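Local coordinates for flavin-nucleotide-binding protein (Mycobacterium smegmatis, PDB 4YBN) that binds flavin-adenine dinucleotide and heme together in pockets between its two subunits, and is probably an oxidoreductase of the split beta-barrel flavoprotein superfamily, at residues F100-A105 / S162-E167; D30-A35 / V81-L86; R129-R134 / P208-G213. One frame throughout, in Å; residues are numbered along the deposited sequence. Where two conformers were deposited one is given.

How the interactions relate
All three contacts belong to one subunit, and each also meets the second subunit. Along the chain, interaction 2 closes before the other two open, while interactions 1 and 3 interleave: 129-134 falls between the two strands of interaction 1, and 208-213 follows both. Interactions 1 and 2, centres 11 Å apart, are neighbours in one antiparallel sheet, strand 78-91 bonding to strand 99-108. Interaction 3 lies about 28 Å from interaction 1 and 19 Å from interaction 2, centre to centre, on the opposite side of the chain's centre from interaction 1. The wide separation reflects two cofactor sites: each subunit offers its 100-105 strand to one and its Phe130 to the other.

Interaction 1. Residues F100-A105 / S162-E167; sequences FRYRSA and SLKLSE. With FAD (flavin-adenine dinucleotide), chain K.
Lys164 runs out beside Tyr102 on the face of the sheet that these two share with Ser104 and Ser166. Its CB lies 3.6 Å from FAD N1A, under the adenine. CG, set anti to the backbone nitrogen (chi1 -173°), starts an extended chain that passes the phenol: CG is 3.6 Å from Tyr102 OH, CD is 3.4 Å from both Tyr102 OH and FAD O3', and CE is 3.3 Å from Tyr102 OH. At the tip, Lys164 NZ donates to the ribityl hydroxyl FAD O3' at 2.8 Å, and it bonds to Arg13 O and heme O2A as well. Tyr102 OH is bonded to the other oxygen of that propionate, O1A, so the two side chains grip one carboxylate. The tyrosine ring is itself sandwiched. FAD C8 sits 3.2 Å above its centre, while on the opposite face Ser166 CB makes a CH-pi contact 3.9 Å from the centroid. Beneath lies regular antiparallel pairing: Tyr102 and Ser166 exchange two backbone bonds, as do Ser104 and Lys164. The strand pair belongs to the split beta-barrel of this flavoprotein family, whose cofactor sits between subunits; here the same face also meets a heme.

Interaction 2. Residues D30-A35 / V81-L86; sequences DTIPLA and VSVTAL
Ile32 lies against Val83 and Ala85, its two branches serving different neighbours. CG1 stands beside the backbone nitrogen (chi1 -57°) and carries CD1 over to Ala85 CB, 3.7 Å away; CG2, on the other branch, reaches the backbone at Thr84 O, also 3.7 Å. Between them Ile32 CB meets Val83 CG1 at 3.8 Å, the two side chains lying alongside but pointing opposite ways. Further on, Ala35 CB touches Val81 CG1 at 3.9 Å and Val83 CG2 at 4.0 Å. Here the backbones have closed up, and Ala35 CA makes a CA-H...O contact with Ser82 O. Between the two patches a water takes the place of a direct backbone bond, donating to Leu34 O at 2.8 Å and accepting from Thr84 N at 2.9 Å. In the next shell, Leu28 and Leu29 of helix 22-29 pack on Ala85 and Val83, and Phe52 of strand 44-55 covers Val83 and Ala35. Backbone bonding between Ser82 and Thr36 takes up the regular pairing of strands 34-41 and 78-91. The join is held by aliphatic contacts among Ile32, Val81, Val83 and two alanine methyls, while one water satisfies two backbone groups where the strand edges have not yet come together.

Interaction 3. Residues R129-R134 / P208-G213; sequences RFIPGR and PPSVRG. With HEM (protoporphyrin IX containing Fe), chain F.
The Arg134 guanidinium comes obliquely against the Pro208 ring, its NH1 lying 3.4 Å from Pro208 CG, with Ser210 OG on another oblique approach. Four residues back along the chain and well clear of 208-213, the Phe130 ring has the heme vinyl carbon CAB at its edge, in plane, and packs edge-to-face with Phe100 of the second subunit. Ser210 does most of the touching across the contact. Its CB presses on Pro132 O at 3.0 Å, while OG, placed between the backbone nitrogen and the carbonyl carbon (chi1 65°), faces Arg134 CD at 3.5 Å and Ile131 CG2 at 3.7 Å. The polar ends find their partner in Glu137: OE1 takes a salt bridge from Arg134 NH1 and a hydrogen bond with Ser210 OG, so one carboxylate oxygen ties both segments together. Arg134 NH2 reaches Ala92 O of the second subunit, whose Trp182 covers Pro208 and Val211. Across the contact, residues 131-134 form a type II beta turn, closed by Arg134 N to Ile131 O at 3.2 Å. Gly133 has the positive phi (81°) of the third turn position, where a CB would jam against Pro132 O. Ser210 is the residue opposite Gly133; Pro208, at the N-cap of the short helix 209-212, takes the Arg212 N bond on its O at 3.0 Å. Pro132-Gly133 is a classic type II pair, and this one turns the chain away from helix 116-130 just after Phe130 has lined a heme pocket shared with the second subunit, whose Tyr102 and Lys164 bind the same heme.

Interaction 1. Residues F100-A105 / S162-E167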
loop_
_atom_site.group_PDB
_atom_site.type_symbol
_atom_site.label_atom_id
_atom_site.label_comp_id
_atom_site.label_asym_id
_atom_site.label_seq_id
_atom_site.Cartn_x
_atom_site.Cartn_y
_atom_site.Cartn_z
ATOM N N PHE A 100 -13.279 -3.670 4.155
ATOM C CA PHE A 100 -12.051 -3.340 4.833
ATOM C C PHE A 100 -12.194 -2.001 5.467
ATOM O O PHE A 100 -12.867 -1.144 4.921
ATOM C CB PHE A 100 -10.906 -3.261 3.884
ATOM C CG PHE A 100 -10.499 -4.582 3.274
ATOM C CD1 PHE A 100 -9.902 -5.508 3.991
ATOM C CD2 PHE A 100 -10.684 -4.828 1.953
ATOM C CE1 PHE A 100 -9.499 -6.682 3.442
ATOM C CE2 PHE A 100 -10.312 -6.003 1.391
ATOM C CZ PHE A 100 -9.714 -6.932 2.135
ATOM N N ARG A 101 -11.544 -1.805 6.615
ATOM C CA ARG A 101 -11.347 -0.507 7.133
ATOM C C ARG A 101 -10.046 -0.014 6.475
ATOM O O ARG A 101 -9.062 -0.724 6.358
ATOM C CB ARG A 101 -11.233 -0.525 8.639
ATOM C CG ARG A 101 -12.548 -0.516 9.346
ATOM C CD ARG A 101 -12.300 -0.418 10.835
ATOM N NE ARG A 101 -13.554 -0.344 11.606
ATOM C CZ ARG A 101 -13.636 -0.384 12.934
ATOM N NH1 ARG A 101 -12.528 -0.521 13.673
ATOM N NH2 ARG A 101 -14.841 -0.318 13.553
ATOM N N TYR A 102 -10.053 1.235 6.080
ATOM C CA TYR A 102 -8.860 1.850 5.460
ATOM C C TYR A 102 -8.946 3.353 5.418
ATOM O O TYR A 102 -10.015 3.925 5.673
ATOM C CB TYR A 102 -8.760 1.350 4.057
ATOM C CG TYR A 102 -9.927 1.813 3.195
ATOM C CD1 TYR A 102 -9.977 3.125 2.692
ATOM C CD2 TYR A 102 -10.988 0.943 2.876
ATOM C CE1 TYR A 102 -11.020 3.548 1.879
ATOM C CE2 TYR A 102 -12.029 1.361 2.048
ATOM C CZ TYR A 102 -12.042 2.665 1.561
ATOM O OH TYR A 102 -13.063 3.096 0.752
ATOM N N ARG A 103 -7.816 3.992 5.074
ATOM C CA ARG A 103 -7.748 5.432 4.804
ATOM C C ARG A 103 -6.913 5.534 3.532
ATOM O O ARG A 103 -5.895 4.850 3.427
ATOM C CB ARG A 103 -7.005 6.136 5.917
ATOM C CG ARG A 103 -7.639 6.229 7.286
ATOM C CD ARG A 103 -6.598 6.670 8.285
ATOM N NE ARG A 103 -5.855 5.494 8.718
ATOM C CZ ARG A 103 -4.715 5.485 9.381
ATOM N NH1 ARG A 103 -4.123 6.637 9.724
ATOM N NH2 ARG A 103 -4.156 4.289 9.686
ATOM N N SER A 104 -7.328 6.299 2.543
ATOM C CA SER A 104 -6.602 6.351 1.323
ATOM C C SER A 104 -6.604 7.791 0.781
ATOM O O SER A 104 -7.631 8.466 0.877
ATOM C CB SER A 104 -7.257 5.436 0.243
ATOM O OG SER A 104 -6.335 5.443 -0.880
ATOM N N ALA A 105 -5.494 8.243 0.245
ATOM C CA ALA A 105 -5.468 9.576 -0.375
ATOM C C ALA A 105 -4.954 9.407 -1.752
ATOM O O ALA A 105 -4.091 8.557 -2.012
ATOM C CB ALA A 105 -4.585 10.490 0.437
ATOM N N SER A 162 -7.777 13.882 -2.990
ATOM C CA SER A 162 -9.006 13.341 -2.462
ATOM C C SER A 162 -8.654 12.382 -1.292
ATOM O O SER A 162 -7.594 11.740 -1.307
ATOM C CB SER A 162 -9.807 12.677 -3.570
ATOM O OG SER A 162 -9.177 11.481 -3.967
ATOM N N LEU A 163 -9.478 12.369 -0.276
ATOM C CA LEU A 163 -9.275 11.492 0.874
ATOM C C LEU A 163 -10.530 10.653 1.118
ATOM O O LEU A 163 -11.700 11.163 1.236
ATOM C CB LEU A 163 -8.888 12.318 2.109
ATOM C CG LEU A 163 -8.605 11.534 3.392
ATOM C CD1 LEU A 163 -7.370 10.677 3.374
ATOM C CD2 LEU A 163 -8.543 12.511 4.535
ATOM N N LYS A 164 -10.338 9.359 1.214
ATOM C CA LYS A 164 -11.468 8.442 1.551
ATOM C C LYS A 164 -11.192 7.621 2.796
ATOM O O LYS A 164 -10.106 7.040 2.965
ATOM C CB LYS A 164 -11.735 7.570 0.378
ATOM C CG LYS A 164 -12.991 6.699 0.561
ATOM C CD LYS A 164 -13.546 6.148 -0.753
ATOM C CE LYS A 164 -14.923 5.480 -0.547
ATOM N NZ LYS A 164 -15.256 4.723 -1.793
ATOM N N LEU A 165 -12.147 7.649 3.717
ATOM C CA LEU A 165 -11.987 7.067 5.050
ATOM C C LEU A 165 -13.100 6.036 5.294
ATOM O O LEU A 165 -14.274 6.390 5.232
ATOM C CB LEU A 165 -12.073 8.149 6.153
ATOM C CG LEU A 165 -11.291 9.473 5.970
ATOM C CD1 LEU A 165 -11.627 10.500 7.061
ATOM C CD2 LEU A 165 -9.788 9.184 6.002
ATOM N N SER A 166 -12.740 4.798 5.623
ATOM C CA SER A 166 -13.696 3.766 6.052
ATOM C C SER A 166 -13.277 3.192 7.370
ATOM O O SER A 166 -12.299 2.482 7.431
ATOM C CB SER A 166 -13.748 2.648 5.049
ATOM O OG SER A 166 -14.970 1.948 5.192
ATOM N N GLU A 167 -13.944 3.563 8.455
ATOM C CA GLU A 167 -13.591 3.032 9.764
ATOM C C GLU A 167 -14.828 2.591 10.518
ATOM O O GLU A 167 -14.839 2.630 11.756
ATOM C CB GLU A 167 -12.829 4.081 10.606
ATOM C CG GLU A 167 -11.542 4.632 9.979
ATOM C CD GLU A 167 -10.447 3.591 9.816
ATOM O OE1 GLU A 167 -10.492 2.533 10.478
ATOM O OE2 GLU A 167 -9.535 3.813 9.017
HETATM P PA FAD K . -14.366 7.132 -9.358
HETATM O O1A FAD K . -15.676 7.861 -9.450
HETATM O O2A FAD K . -14.017 6.215 -10.493
HETATM O O5B FAD K . -13.189 8.243 -9.022
HETATM C C5B FAD K . -13.470 9.652 -8.882
HETATM C C4B FAD K . -12.509 10.321 -7.889
HETATM O O4B FAD K . -12.782 9.848 -6.556
HETATM C C3B FAD K . -11.025 9.956 -8.023
HETATM O O3B FAD K . -10.321 10.572 -9.117
HETATM C C2B FAD K . -10.464 10.224 -6.616
HETATM O O2B FAD K . -10.034 11.570 -6.459
HETATM C C1B FAD K . -11.658 9.973 -5.684
HETATM N N9A FAD K . -11.435 8.723 -4.949
HETATM C C8A FAD K . -12.090 7.580 -5.268
HETATM N N7A FAD K . -11.659 6.559 -4.470
HETATM C C5A FAD K . -10.720 7.051 -3.639
HETATM C C6A FAD K . -9.884 6.446 -2.571
HETATM N N6A FAD K . -10.073 5.132 -2.312
HETATM N N1A FAD K . -9.015 7.260 -1.898
HETATM C C2A FAD K . -8.869 8.581 -2.221
HETATM N N3A FAD K . -9.615 9.162 -3.186
HETATM C C4A FAD K . -10.558 8.477 -3.932
HETATM N N1 FAD K . -13.508 -0.509 -3.829
HETATM C C2 FAD K . -14.168 -1.563 -4.393
HETATM O O2 FAD K . -15.010 -1.213 -5.252
HETATM N N3 FAD K . -13.910 -2.859 -4.047
HETATM C C4 FAD K . -12.910 -3.194 -3.152
HETATM O O4 FAD K . -12.537 -4.346 -2.790
HETATM C C4X FAD K . -12.181 -2.094 -2.480
HETATM N N5 FAD K . -11.189 -2.337 -1.587
HETATM C C5X FAD K . -10.509 -1.291 -1.047
HETATM C C6 FAD K . -9.532 -1.527 -0.138
HETATM C C7 FAD K . -8.872 -0.458 0.442
HETATM C C7M FAD K . -7.778 -0.699 1.428
HETATM C C8 FAD K . -9.171 0.945 0.080
HETATM C C8M FAD K . -8.397 2.093 0.676
HETATM C C9 FAD K . -10.163 1.180 -0.826
HETATM C C9A FAD K . -10.834 0.110 -1.399
HETATM N N10 FAD K . -11.822 0.355 -2.354
HETATM C C10 FAD K . -12.535 -0.714 -2.894
HETATM C "C1'" FAD K . -12.204 1.746 -2.710
HETATM C "C2'" FAD K . -11.789 2.191 -4.087
HETATM O "O2'" FAD K . -10.537 2.865 -3.975
HETATM C "C3'" FAD K . -12.838 3.200 -4.561
HETATM O "O3'" FAD K . -13.091 4.179 -3.498
HETATM C "C4'" FAD K . -14.121 2.455 -5.020
HETATM O "O4'" FAD K . -13.824 1.504 -6.082
HETATM C "C5'" FAD K . -15.161 3.449 -5.501
HETATM O "O5'" FAD K . -14.524 4.342 -6.402
HETATM P P FAD K . -15.367 5.407 -7.262
HETATM O O1P FAD K . -16.118 6.191 -6.217
HETATM O O2P FAD K . -16.095 4.702 -8.347
HETATM O O3P FAD K . -14.256 6.327 -7.938
#

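Interaction 2. Residues D30-A35 / V81-L86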
loop_
_atom_site.group_PDB
_atom_site.type_symbol
_atom_site.label_atom_id
_atom_site.label_comp_id
_atom_site.label_asym_id
_atom_site.label_seq_id
_atom_site.Cartn_x
_atom_site.Cartn_y
_atom_site.Cartn_z
ATOM N N ASP A 30 1.542 11.534 7.151
ATOM C CA ASP A 30 2.553 11.432 8.137
ATOM C C ASP A 30 2.579 10.098 8.838
ATOM O O ASP A 30 3.301 9.953 9.813
ATOM C CB ASP A 30 2.280 12.475 9.215
ATOM C CG ASP A 30 2.505 13.895 8.688
ATOM O OD1 ASP A 30 3.183 14.019 7.634
ATOM O OD2 ASP A 30 1.985 14.840 9.316
ATOM N N THR A 31 1.771 9.150 8.400
ATOM C CA THR A 31 1.736 7.843 8.979
ATOM C C THR A 31 2.386 6.819 8.037
ATOM O O THR A 31 3.208 6.038 8.475
ATOM C CB THR A 31 0.273 7.435 9.257
ATOM O OG1 THR A 31 -0.309 8.371 10.140
ATOM C CG2 THR A 31 0.209 6.035 9.920
ATOM N N ILE A 32 1.981 6.794 6.783
ATOM C CA ILE A 32 2.401 5.749 5.835
ATOM C C ILE A 32 3.556 6.270 5.052
ATOM O O ILE A 32 3.409 7.319 4.474
ATOM C CB ILE A 32 1.230 5.441 4.850
ATOM C CG1 ILE A 32 -0.032 5.017 5.639
ATOM C CG2 ILE A 32 1.615 4.346 3.858
ATOM C CD1 ILE A 32 0.157 3.725 6.398
ATOM N N PRO A 33 4.689 5.556 4.980
ATOM C CA PRO A 33 5.838 6.028 4.221
ATOM C C PRO A 33 5.905 5.599 2.747
ATOM O O PRO A 33 6.791 6.030 2.035
ATOM C CB PRO A 33 6.995 5.418 4.981
ATOM C CG PRO A 33 6.476 4.145 5.431
ATOM C CD PRO A 33 5.026 4.338 5.741
ATOM N N LEU A 34 4.963 4.771 2.300
ATOM C CA LEU A 34 4.961 4.256 0.946
ATOM C C LEU A 34 3.881 4.936 0.145
ATOM O O LEU A 34 2.737 5.082 0.598
ATOM C CB LEU A 34 4.753 2.751 0.978
ATOM C CG LEU A 34 4.205 2.017 -0.233
ATOM C CD1 LEU A 34 5.203 2.042 -1.370
ATOM C CD2 LEU A 34 3.844 0.590 0.184
ATOM N N ALA A 35 4.240 5.362 -1.058
ATOM C CA ALA A 35 3.262 5.848 -2.009
ATOM C C ALA A 35 3.328 4.945 -3.259
ATOM O O ALA A 35 4.380 4.347 -3.565
ATOM C CB ALA A 35 3.609 7.288 -2.405
ATOM N N VAL A 81 -0.751 10.030 -7.291
ATOM C CA VAL A 81 -0.012 9.453 -6.193
ATOM C C VAL A 81 -1.005 8.875 -5.250
ATOM O O VAL A 81 -1.912 9.590 -4.819
ATOM C CB VAL A 81 0.839 10.512 -5.499
ATOM C CG1 VAL A 81 1.554 9.945 -4.288
ATOM C CG2 VAL A 81 1.878 11.028 -6.441
ATOM N N SER A 82 -0.872 7.581 -4.928
ATOM C CA SER A 82 -1.800 6.951 -4.011
ATOM C C SER A 82 -1.119 6.497 -2.732
ATOM O O SER A 82 -0.025 5.897 -2.732
ATOM C CB SER A 82 -2.494 5.743 -4.762
ATOM O OG SER A 82 -3.291 5.003 -3.876
ATOM N N VAL A 83 -1.764 6.831 -1.620
ATOM C CA VAL A 83 -1.248 6.515 -0.277
ATOM C C VAL A 83 -2.354 5.875 0.520
ATOM O O VAL A 83 -3.413 6.475 0.710
ATOM C CB VAL A 83 -0.693 7.757 0.495
ATOM C CG1 VAL A 83 -0.129 7.329 1.851
ATOM C CG2 VAL A 83 0.414 8.390 -0.357
ATOM N N THR A 84 -2.092 4.675 1.035
ATOM C CA THR A 84 -3.143 3.841 1.640
ATOM C C THR A 84 -2.677 3.174 2.944
ATOM O O THR A 84 -1.561 2.648 3.052
ATOM C CB THR A 84 -3.588 2.763 0.581
ATOM O OG1 THR A 84 -4.220 3.437 -0.523
ATOM C CG2 THR A 84 -4.597 1.820 1.146
ATOM N N ALA A 85 -3.533 3.290 3.933
ATOM C CA ALA A 85 -3.441 2.568 5.189
ATOM C C ALA A 85 -4.560 1.586 5.312
ATOM O O ALA A 85 -5.708 1.955 5.297
ATOM C CB ALA A 85 -3.521 3.548 6.315
ATOM N N LEU A 86 -4.219 0.320 5.419
ATOM C CA LEU A 86 -5.194 -0.774 5.653
ATOM C C LEU A 86 -5.297 -1.012 7.127
ATOM O O LEU A 86 -4.311 -1.423 7.723
ATOM C CB LEU A 86 -4.662 -2.035 5.003
ATOM C CG LEU A 86 -5.468 -3.356 5.080
ATOM C CD1 LEU A 86 -6.863 -3.127 4.610
ATOM C CD2 LEU A 86 -4.810 -4.418 4.228
HETATM O O HOH W 1 0.448 3.518 0.371
#

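Interaction 3. Residues R129-R134 / P208-G213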
loop_
_atom_site.group_PDB
_atom_site.type_symbol
_atom_site.label_atom_id
_atom_site.label_comp_id
_atom_site.label_asym_id
_atom_site.label_seq_id
_atom_site.Cartn_x
_atom_site.Cartn_y
_atom_site.Cartn_z
ATOM N N ARG A 129 11.803 12.261 8.002
ATOM C CA ARG A 129 10.454 11.663 7.953
ATOM C C ARG A 129 10.541 10.168 8.187
ATOM O O ARG A 129 9.758 9.607 8.955
ATOM C CB ARG A 129 9.780 11.953 6.554
ATOM C CG ARG A 129 8.925 13.183 6.540
ATOM C CD ARG A 129 9.621 14.299 7.151
ATOM N NE ARG A 129 8.903 15.554 7.133
ATOM C CZ ARG A 129 9.504 16.696 7.447
ATOM N NH1 ARG A 129 10.832 16.699 7.777
ATOM N NH2 ARG A 129 8.789 17.808 7.441
ATOM N N PHE A 130 11.492 9.548 7.505
ATOM C CA PHE A 130 11.634 8.111 7.471
ATOM C C PHE A 130 12.177 7.651 8.810
ATOM O O PHE A 130 11.692 6.659 9.347
ATOM C CB PHE A 130 12.593 7.613 6.335
ATOM C CG PHE A 130 12.099 7.865 4.907
ATOM C CD1 PHE A 130 10.729 7.853 4.581
ATOM C CD2 PHE A 130 13.019 8.081 3.878
ATOM C CE1 PHE A 130 10.316 8.074 3.276
ATOM C CE2 PHE A 130 12.607 8.307 2.552
ATOM C CZ PHE A 130 11.255 8.319 2.253
ATOM N N ILE A 131 13.221 8.320 9.318
ATOM C CA ILE A 131 13.916 7.917 10.608
ATOM C C ILE A 131 14.070 9.216 11.378
ATOM O O ILE A 131 15.025 9.953 11.124
ATOM C CB ILE A 131 15.287 7.280 10.356
ATOM C CG1 ILE A 131 15.193 6.081 9.374
ATOM C CG2 ILE A 131 15.938 6.799 11.651
ATOM C CD1 ILE A 131 16.404 5.882 8.448
ATOM N N PRO A 132 13.099 9.567 12.239
ATOM C CA PRO A 132 13.134 10.907 12.849
ATOM C C PRO A 132 14.364 11.225 13.676
ATOM O O PRO A 132 14.738 10.437 14.524
ATOM C CB PRO A 132 11.882 10.933 13.733
ATOM C CG PRO A 132 10.934 10.010 13.039
ATOM C CD PRO A 132 11.769 8.925 12.390
ATOM N N GLY A 133 14.950 12.405 13.513
ATOM C CA GLY A 133 16.157 12.762 14.285
ATOM C C GLY A 133 17.455 12.189 13.723
ATOM O O GLY A 133 18.537 12.375 14.301
ATOM N N ARG A 134 17.378 11.497 12.590
ATOM C CA ARG A 134 18.501 10.760 12.077
ATOM C C ARG A 134 19.509 11.658 11.455
ATOM O O ARG A 134 20.691 11.358 11.506
ATOM C CB ARG A 134 18.070 9.725 11.048
ATOM C CG ARG A 134 19.142 8.798 10.530
ATOM C CD ARG A 134 19.831 8.005 11.666
ATOM N NE ARG A 134 20.743 6.989 11.147
ATOM C CZ ARG A 134 21.711 6.431 11.834
ATOM N NH1 ARG A 134 21.912 6.763 13.099
ATOM N NH2 ARG A 134 22.495 5.539 11.298
ATOM N N PRO A 208 21.177 4.176 18.134
ATOM C CA PRO A 208 21.043 5.594 18.144
ATOM C C PRO A 208 19.686 6.057 18.610
ATOM O O PRO A 208 18.705 5.318 18.555
ATOM C CB PRO A 208 21.276 6.010 16.682
ATOM C CG PRO A 208 21.601 4.821 15.898
ATOM C CD PRO A 208 21.367 3.603 16.783
ATOM N N PRO A 209 19.605 7.288 19.150
ATOM C CA PRO A 209 18.318 7.691 19.732
ATOM C C PRO A 209 17.207 7.665 18.751
ATOM O O PRO A 209 16.108 7.259 19.085
ATOM C CB PRO A 209 18.573 9.142 20.169
ATOM C CG PRO A 209 20.011 9.116 20.521
ATOM C CD PRO A 209 20.676 8.246 19.481
ATOM N N SER A 210 17.501 8.050 17.513
ATOM C CA SER A 210 16.488 8.054 16.490
ATOM C C SER A 210 15.928 6.680 16.274
ATOM O O SER A 210 14.735 6.517 16.031
ATOM C CB SER A 210 17.051 8.563 15.167
ATOM O OG SER A 210 18.044 7.723 14.612
ATOM N N VAL A 211 16.779 5.673 16.372
ATOM C CA VAL A 211 16.291 4.356 16.104
ATOM C C VAL A 211 15.542 3.870 17.334
ATOM O O VAL A 211 14.610 3.093 17.200
ATOM C CB VAL A 211 17.409 3.397 15.796
ATOM C CG1 VAL A 211 16.914 1.962 15.728
ATOM C CG2 VAL A 211 18.047 3.773 14.493
ATOM N N ARG A 212 15.909 4.343 18.524
ATOM C CA ARG A 212 15.188 3.976 19.749
ATOM C C ARG A 212 13.747 4.429 19.696
ATOM O O ARG A 212 12.858 3.723 20.160
ATOM C CB ARG A 212 15.862 4.574 20.999
ATOM C CG ARG A 212 17.317 4.197 21.105
ATOM C CD ARG A 212 17.896 4.353 22.498
ATOM N NE ARG A 212 17.802 5.730 22.967
ATOM C CZ ARG A 212 18.847 6.524 23.157
ATOM N NH1 ARG A 212 20.081 6.090 22.904
ATOM N NH2 ARG A 212 18.659 7.768 23.581
ATOM N N GLY A 213 13.517 5.563 19.045
ATOM C CA GLY A 213 12.171 6.060 18.686
ATOM C C GLY A 213 11.312 5.252 17.738
ATOM O O GLY A 213 10.060 5.383 17.726
HETATM C CHA HEM F . 17.340 4.530 -3.560
HETATM C CHB HEM F . 15.292 4.860 0.768
HETATM C CHC HEM F . 18.127 8.629 1.898
HETATM C CHD HEM F . 20.004 8.416 -2.533
HETATM C C1A HEM F . 16.561 4.284 -2.471
HETATM C C2A HEM F . 15.623 3.223 -2.393
HETATM C C3A HEM F . 15.027 3.339 -1.178
HETATM C C4A HEM F . 15.607 4.449 -0.509
HETATM C CMA HEM F . 13.965 2.401 -0.658
HETATM C CAA HEM F . 15.303 2.180 -3.455
HETATM C CBA HEM F . 16.381 1.104 -3.656
HETATM C CGA HEM F . 15.923 0.158 -4.746
HETATM O O1A HEM F . 15.594 -1.018 -4.449
HETATM O O2A HEM F . 15.869 0.532 -5.947
HETATM C C1B HEM F . 15.913 5.905 1.472
HETATM C C2B HEM F . 15.606 6.212 2.834
HETATM C C3B HEM F . 16.373 7.285 3.184
HETATM C C4B HEM F . 17.202 7.609 1.980
HETATM C CMB HEM F . 14.598 5.522 3.728
HETATM C CAB HEM F . 16.361 7.854 4.558
HETATM C CBB HEM F . 17.339 8.615 5.020
HETATM C C1C HEM F . 18.898 8.960 0.767
HETATM C C2C HEM F . 19.658 10.158 0.602
HETATM C C3C HEM F . 20.212 10.105 -0.679
HETATM C C4C HEM F . 19.763 8.850 -1.274
HETATM C CMC HEM F . 19.848 11.238 1.631
HETATM C CAC HEM F . 21.164 11.065 -1.269
HETATM C CBC HEM F . 21.847 12.034 -0.618
HETATM C C1D HEM F . 19.419 7.321 -3.140
HETATM C C2D HEM F . 19.789 6.906 -4.511
HETATM C C3D HEM F . 19.053 5.827 -4.765
HETATM C C4D HEM F . 18.225 5.596 -3.583
HETATM C CMD HEM F . 20.792 7.524 -5.452
HETATM C CAD HEM F . 19.034 4.973 -5.993
HETATM C CBD HEM F . 19.861 3.697 -5.735
HETATM C CGD HEM F . 20.220 2.971 -7.020
HETATM O O1D HEM F . 21.406 2.928 -7.440
HETATM O O2D HEM F . 19.315 2.415 -7.676
HETATM N NA HEM F . 16.539 5.019 -1.314
HETATM N NB HEM F . 16.879 6.725 1.021
HETATM N NC HEM F . 18.920 8.237 -0.412
HETATM N ND HEM F . 18.486 6.505 -2.632
HETATM FE FE HEM F . 17.681 6.628 -0.933
#